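Local structure of uncharacterized protein (4QPV) at residues E56-F59 and M60-G64; V73-D77 and G78-F82. The protein is of unknown function but is a Staphylococcus aureus member of the DUF1672 family with a fold built on a kinked-helix-beta-beta-beta repeat. All coordinates share one frame; numbering follows the deposited sequence.

Contact 1 (E56-F59 and M60-G64)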
ATOM      1  N   GLU A  56      13.824  -0.670 -10.056  1.00 27.60           N
ATOM      2  CA  GLU A  56      14.341   0.446  -9.248  1.00 27.65           C
ATOM      3  C   GLU A  56      14.630   1.653 -10.152  1.00 29.05           C
ATOM      4  O   GLU A  56      14.237   2.783  -9.830  1.00 27.16           O
ATOM      5  CB  GLU A  56      15.591  -0.004  -8.471  1.00 28.07           C
ATOM      6  CG  GLU A  56      15.222  -0.981  -7.350  1.00 28.47           C
ATOM      7  CD  GLU A  56      16.350  -1.856  -6.827  1.00 37.92           C
ATOM      8  OE1 GLU A  56      17.512  -1.683  -7.266  1.00 31.94           O
ATOM      9  OE2 GLU A  56      16.062  -2.737  -5.985  1.00 28.64           O
ATOM     10  N   GLN A  57      15.246   1.399 -11.328  1.00 25.33           N
ATOM     11  CA  GLN A  57      15.537   2.464 -12.292  1.00 25.48           C
ATOM     12  C   GLN A  57      14.247   3.171 -12.715  1.00 30.56           C
ATOM     13  O   GLN A  57      14.253   4.395 -12.849  1.00 29.97           O
ATOM     14  CB  GLN A  57      16.256   1.900 -13.534  1.00 25.57           C
ATOM     15  CG  GLN A  57      16.638   2.968 -14.581  1.00 30.77           C
ATOM     16  CD  GLN A  57      17.167   2.352 -15.851  1.00 38.78           C
ATOM     17  OE1 GLN A  57      17.197   1.128 -16.011  1.00 30.63           O
ATOM     18  NE2 GLN A  57      17.651   3.181 -16.775  1.00 39.60           N
ATOM     19  N   PHE A  58      13.168   2.395 -12.988  1.00 27.97           N
ATOM     20  CA  PHE A  58      11.887   2.967 -13.411  1.00 27.52           C
ATOM     21  C   PHE A  58      11.387   4.032 -12.407  1.00 29.26           C
ATOM     22  O   PHE A  58      10.969   5.121 -12.816  1.00 29.17           O
ATOM     23  CB  PHE A  58      10.820   1.871 -13.579  1.00 28.44           C
ATOM     24  CG  PHE A  58       9.490   2.388 -14.087  1.00 29.52           C
ATOM     25  CD1 PHE A  58       8.524   2.862 -13.202  1.00 31.79           C
ATOM     26  CD2 PHE A  58       9.184   2.357 -15.445  1.00 31.51           C
ATOM     27  CE1 PHE A  58       7.294   3.352 -13.675  1.00 32.94           C
ATOM     28  CE2 PHE A  58       7.959   2.841 -15.917  1.00 34.50           C
ATOM     29  CZ  PHE A  58       7.020   3.335 -15.030  1.00 32.60           C
ATOM     30  N   PHE A  59      11.418   3.712 -11.121  1.00 25.88           N
ATOM     31  CA  PHE A  59      10.928   4.620 -10.076  1.00 25.62           C
ATOM     32  C   PHE A  59      11.826   5.832  -9.927  1.00 32.01           C
ATOM     33  O   PHE A  59      11.315   6.916  -9.632  1.00 33.30           O
ATOM     34  CB  PHE A  59      10.754   3.885  -8.744  1.00 25.47           C
ATOM     35  CG  PHE A  59       9.456   3.117  -8.706  1.00 25.43           C
ATOM     36  CD1 PHE A  59       9.368   1.843  -9.261  1.00 27.02           C
ATOM     37  CD2 PHE A  59       8.298   3.700  -8.188  1.00 26.62           C
ATOM     38  CE1 PHE A  59       8.145   1.151  -9.276  1.00 27.33           C
ATOM     39  CE2 PHE A  59       7.075   3.024  -8.234  1.00 27.86           C
ATOM     40  CZ  PHE A  59       7.007   1.756  -8.777  1.00 26.32           C
HETATM   41  N   MSE A  60      13.149   5.682 -10.180  1.00 28.57           N
HETATM   42  CA  MSE A  60      14.051   6.831 -10.117  0.70 30.07           C
HETATM   43  C   MSE A  60      13.787   7.746 -11.328  1.00 33.94           C
HETATM   44  O   MSE A  60      13.601   8.943 -11.144  1.00 32.74           O
HETATM   45  CB  MSE A  60      15.534   6.408 -10.035  0.70 32.65           C
HETATM   46  CG  MSE A  60      16.511   7.604  -9.915  0.70 42.15           C
HETATM   47 SE   MSE A  60      16.171   8.793  -8.370  0.52 52.52          SE
HETATM   48  CE  MSE A  60      16.891   7.655  -6.978  0.70 47.81           C
ATOM     49  N   ASP A  61      13.749   7.174 -12.559  1.00 31.93           N
ATOM     50  CA  ASP A  61      13.512   7.937 -13.789  1.00 32.85           C
ATOM     51  C   ASP A  61      12.177   8.704 -13.781  1.00 36.93           C
ATOM     52  O   ASP A  61      12.136   9.872 -14.175  1.00 37.70           O
ATOM     53  CB  ASP A  61      13.533   7.003 -15.008  1.00 34.41           C
ATOM     54  CG  ASP A  61      14.906   6.455 -15.370  1.00 37.90           C
ATOM     55  OD1 ASP A  61      15.923   7.014 -14.885  1.00 39.01           O
ATOM     56  OD2 ASP A  61      14.965   5.464 -16.116  1.00 39.63           O
ATOM     57  N   ASN A  62      11.106   8.057 -13.334  1.00 31.40           N
ATOM     58  CA  ASN A  62       9.771   8.648 -13.406  1.00 33.26           C
ATOM     59  C   ASN A  62       9.324   9.417 -12.171  1.00 37.48           C
ATOM     60  O   ASN A  62       8.597  10.394 -12.332  1.00 40.04           O
ATOM     61  CB  ASN A  62       8.724   7.570 -13.756  1.00 30.03           C
ATOM     62  CG  ASN A  62       8.932   7.065 -15.169  1.00 41.39           C
ATOM     63  OD1 ASN A  62       8.797   7.816 -16.141  1.00 36.03           O
ATOM     64  ND2 ASN A  62       9.439   5.845 -15.311  1.00 31.45           N
ATOM     65  N   PHE A  63       9.728   9.012 -10.970  1.00 32.21           N
ATOM     66  CA  PHE A  63       9.264   9.693  -9.762  1.00 31.09           C
ATOM     67  C   PHE A  63      10.369  10.410  -8.975  1.00 36.34           C
ATOM     68  O   PHE A  63      10.053  11.183  -8.059  1.00 35.28           O
ATOM     69  CB  PHE A  63       8.514   8.705  -8.848  1.00 30.57           C
ATOM     70  CG  PHE A  63       7.369   8.032  -9.570  1.00 31.25           C
ATOM     71  CD1 PHE A  63       6.200   8.729  -9.862  1.00 34.69           C
ATOM     72  CD2 PHE A  63       7.485   6.720 -10.023  1.00 33.36           C
ATOM     73  CE1 PHE A  63       5.152   8.114 -10.555  1.00 35.33           C
ATOM     74  CE2 PHE A  63       6.442   6.113 -10.736  1.00 35.53           C
ATOM     75  CZ  PHE A  63       5.288   6.820 -11.005  1.00 33.42           C
ATOM     76  N   GLY A  64      11.634  10.187  -9.343  1.00 33.37           N
ATOM     77  CA  GLY A  64      12.766  10.817  -8.662  1.00 33.15           C
ATOM     78  C   GLY A  64      12.950  10.261  -7.263  1.00 34.95           C
ATOM     79  O   GLY A  64      13.456  10.949  -6.372  1.00 34.96           O
TER
HETATM   80  O   HOH W   1      18.322   5.983 -15.882  1.00 43.19           O

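Contact 2 (V73-D77 and G78-F82)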
ATOM      1  N   VAL A  73       8.189 -11.307  -9.859  1.00 25.02           N
ATOM      2  CA  VAL A  73       7.340 -12.449 -10.211  1.00 25.60           C
ATOM      3  C   VAL A  73       6.979 -12.479 -11.680  1.00 28.93           C
ATOM      4  O   VAL A  73       7.070 -11.459 -12.356  1.00 27.74           O
ATOM      5  CB  VAL A  73       6.022 -12.450  -9.357  1.00 29.23           C
ATOM      6  CG1 VAL A  73       6.306 -12.627  -7.861  1.00 28.93           C
ATOM      7  CG2 VAL A  73       5.149 -11.207  -9.619  1.00 28.45           C
ATOM      8  N   GLY A  74       6.515 -13.644 -12.144  1.00 27.01           N
ATOM      9  CA  GLY A  74       5.921 -13.785 -13.468  1.00 28.06           C
ATOM     10  C   GLY A  74       4.561 -13.092 -13.393  1.00 32.01           C
ATOM     11  O   GLY A  74       3.895 -13.152 -12.354  1.00 29.95           O
ATOM     12  N   SER A  75       4.152 -12.376 -14.456  1.00 30.32           N
ATOM     13  CA  SER A  75       2.858 -11.682 -14.507  1.00 30.12           C
ATOM     14  C   SER A  75       2.438 -11.587 -15.968  1.00 34.79           C
ATOM     15  O   SER A  75       3.152 -10.969 -16.763  1.00 33.58           O
ATOM     16  CB  SER A  75       2.956 -10.304 -13.852  1.00 32.62           C
ATOM     17  OG  SER A  75       1.681  -9.692 -13.766  1.00 43.10           O
ATOM     18  N   GLY A  76       1.330 -12.256 -16.321  1.00 32.42           N
ATOM     19  CA  GLY A  76       0.854 -12.339 -17.701  1.00 32.68           C
ATOM     20  C   GLY A  76       1.884 -13.102 -18.498  1.00 36.49           C
ATOM     21  O   GLY A  76       2.315 -14.178 -18.064  1.00 36.44           O
ATOM     22  N   ASP A  77       2.365 -12.521 -19.614  1.00 33.70           N
ATOM     23  CA  ASP A  77       3.427 -13.168 -20.386  1.00 34.23           C
ATOM     24  C   ASP A  77       4.776 -12.474 -20.086  1.00 35.22           C
ATOM     25  O   ASP A  77       5.790 -12.773 -20.722  1.00 35.62           O
ATOM     26  CB  ASP A  77       3.111 -13.203 -21.910  1.00 38.37           C
ATOM     27  CG  ASP A  77       3.115 -11.885 -22.666  1.00 49.14           C
ATOM     28  OD1 ASP A  77       2.962 -10.819 -22.019  1.00 46.42           O
ATOM     29  OD2 ASP A  77       3.215 -11.922 -23.909  1.00 59.85           O
ATOM     30  N   GLY A  78       4.759 -11.552 -19.125  1.00 29.81           N
ATOM     31  CA  GLY A  78       5.949 -10.830 -18.692  1.00 27.27           C
ATOM     32  C   GLY A  78       6.259 -11.016 -17.223  1.00 30.17           C
ATOM     33  O   GLY A  78       6.067 -12.094 -16.651  1.00 30.57           O
ATOM     34  N   VAL A  79       6.769  -9.967 -16.607  1.00 26.08           N
ATOM     35  CA  VAL A  79       7.166 -10.002 -15.202  1.00 24.41           C
ATOM     36  C   VAL A  79       6.604  -8.775 -14.492  1.00 27.85           C
ATOM     37  O   VAL A  79       6.066  -7.860 -15.132  1.00 26.13           O
ATOM     38  CB  VAL A  79       8.709 -10.103 -15.031  1.00 26.80           C
ATOM     39  CG1 VAL A  79       9.253 -11.391 -15.661  1.00 27.65           C
ATOM     40  CG2 VAL A  79       9.420  -8.865 -15.607  1.00 25.92           C
ATOM     41  N   GLU A  80       6.733  -8.770 -13.179  1.00 24.81           N
ATOM     42  CA  GLU A  80       6.278  -7.673 -12.326  1.00 24.75           C
ATOM     43  C   GLU A  80       7.221  -7.533 -11.139  1.00 26.60           C
ATOM     44  O   GLU A  80       7.610  -8.538 -10.544  1.00 25.69           O
ATOM     45  CB  GLU A  80       4.845  -7.915 -11.867  1.00 25.39           C
ATOM     46  CG  GLU A  80       4.234  -6.756 -11.086  1.00 27.52           C
ATOM     47  CD  GLU A  80       2.750  -6.947 -10.860  1.00 46.89           C
ATOM     48  OE1 GLU A  80       2.201  -7.985 -11.303  1.00 45.27           O
ATOM     49  OE2 GLU A  80       2.130  -6.051 -10.249  1.00 36.75           O
ATOM     50  N   VAL A  81       7.595  -6.284 -10.814  1.00 23.34           N
ATOM     51  CA  VAL A  81       8.504  -5.967  -9.706  0.50 22.60           C
ATOM     52  C   VAL A  81       7.748  -5.205  -8.641  1.00 25.98           C
ATOM     53  O   VAL A  81       7.202  -4.142  -8.938  1.00 26.05           O
ATOM     54  CB  VAL A  81       9.753  -5.142 -10.134  0.50 26.80           C
ATOM     55  CG1 VAL A  81      10.795  -5.087  -9.015  0.50 26.12           C
ATOM     56  CG2 VAL A  81      10.364  -5.660 -11.416  0.50 27.32           C
ATOM     57  N   PHE A  82       7.757  -5.717  -7.414  1.00 21.56           N
ATOM     58  CA  PHE A  82       7.161  -5.069  -6.246  1.00 20.32           C
ATOM     59  C   PHE A  82       8.313  -4.301  -5.620  1.00 24.44           C
ATOM     60  O   PHE A  82       9.429  -4.834  -5.574  1.00 22.66           O
ATOM     61  CB  PHE A  82       6.578  -6.117  -5.295  1.00 21.31           C
ATOM     62  CG  PHE A  82       5.281  -6.703  -5.790  1.00 22.08           C
ATOM     63  CD1 PHE A  82       5.264  -7.604  -6.861  1.00 24.13           C
ATOM     64  CD2 PHE A  82       4.073  -6.362  -5.191  1.00 23.02           C
ATOM     65  CE1 PHE A  82       4.058  -8.124  -7.334  1.00 25.43           C
ATOM     66  CE2 PHE A  82       2.866  -6.886  -5.668  1.00 24.52           C
ATOM     67  CZ  PHE A  82       2.868  -7.764  -6.728  1.00 24.16           C
TER
HETATM   68  O   HOH W   2       3.944  -8.302 -16.899  1.00 36.45           O

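Contact 1 (E56-F59 and M60-G64)
Phe58 and Asn62, one helical turn apart, make the tight centre of this contact. ND2 of Asn62 sits over the middle of the Phe58 ring, 3.3 Å above its plane, ring and amide planes 48° apart. The same ND2 donates to Phe58 O at 3.0 Å, a bent bond that reaches the carbonyl from the face opposite to the one used by Asn62 N, so two donors grip one oxygen. Leu109 O also accepts from ND2, and Ser111 N donates to OD1, together fixing the amide's rotation. On the same buried side Phe59 and Phe63 run side by side and point the same way, CD2 of Phe59 lying 3.6 Å from CD2 of Phe63; their planes are inclined at 35°. This is the i to i+4 pattern of an alpha helix, here the last turns of helix 48-63, whose phenylalanines pack on strand 90-98 and helix 116-133. Helical geometry ends at Gly64, with positive phi, and its N donates to Met60 O at 2.9 Å. The other side is looser and wetter. Gln57 is extended, its CG anti to the backbone N (chi1 -178°), which brings its amide up to Asp61: Gln57 CG lies 3.4 Å from Asp61 OD2, and a water bridges the polar ends, accepting from Gln57 NE2 and donating to Asp61 OD1. Gln57 NE2 also bonds to Asp106 O, and Gln57 OE1 accepts a hydrogen bond from Arg54 NH1, while Asp61 OD2 takes one from Leu109 N. On another flank exposed Met60, a selenomethionine in two conformers, leads its bent chain away.

Contact 2 (V73-D77 and G78-F82)
Val73 and Glu80 form an antiparallel hydrogen-bonded pair, Val73 N giving to Glu80 O at 2.9 Å and Glu80 N to Val73 O at 2.8 Å. The unit is a two-residue beta hairpin closed by a type II' turn from Ser75 to Gly78, with Gly76 at the first corner, where its positive phi (65°) suits a glycine. At the turn end the pair Ser75 and Gly78 is bonded both ways, yet each donor stands well above the acceptor's carbonyl plane. Between the two bonded pairs the backbones of Gly74 and Val79 come together, CA to CA 4.3 Å, and Val79 CA also leans on Val73 O in a CA-H...O contact. Val73, Ser75 and Glu80 share one face of the sheet. There Glu80 CB packs 3.6 Å from Ser75 CB, and Val73 CG2 meets the edge of the Phe82 ring, 4.0 Å from CE1. With chi1 at -174° and the chain stretched beyond CG, the Glu80 carboxylate comes to lie beside Ser75; OE2 is bonded to Ser95 OG of the next strand, while OE1 stands 3.0 Å from Ser75 OG.

How the contacts relate
After strand 21-23 and helix 38-46 the chain enters helix 48-63, and contact 1 lies at its C-terminal end, where Gly64 releases the chain toward strand 67-75. Contact 2 then closes the tight turn between that strand and strand 78-87, before strand 90-98 completes the three-stranded antiparallel sheet. The two follow in series, neither nested nor crossed; the centres of contact 1 and contact 2 are about 18 Å apart, and they do not touch. The sheet joins them indirectly: Phe58 and Phe59 rest on strand 90-98, while Val79 and Val81 meet Ile51 earlier on the same helix. Helix 48-63 and the hairpin are thus tied together through one sheet.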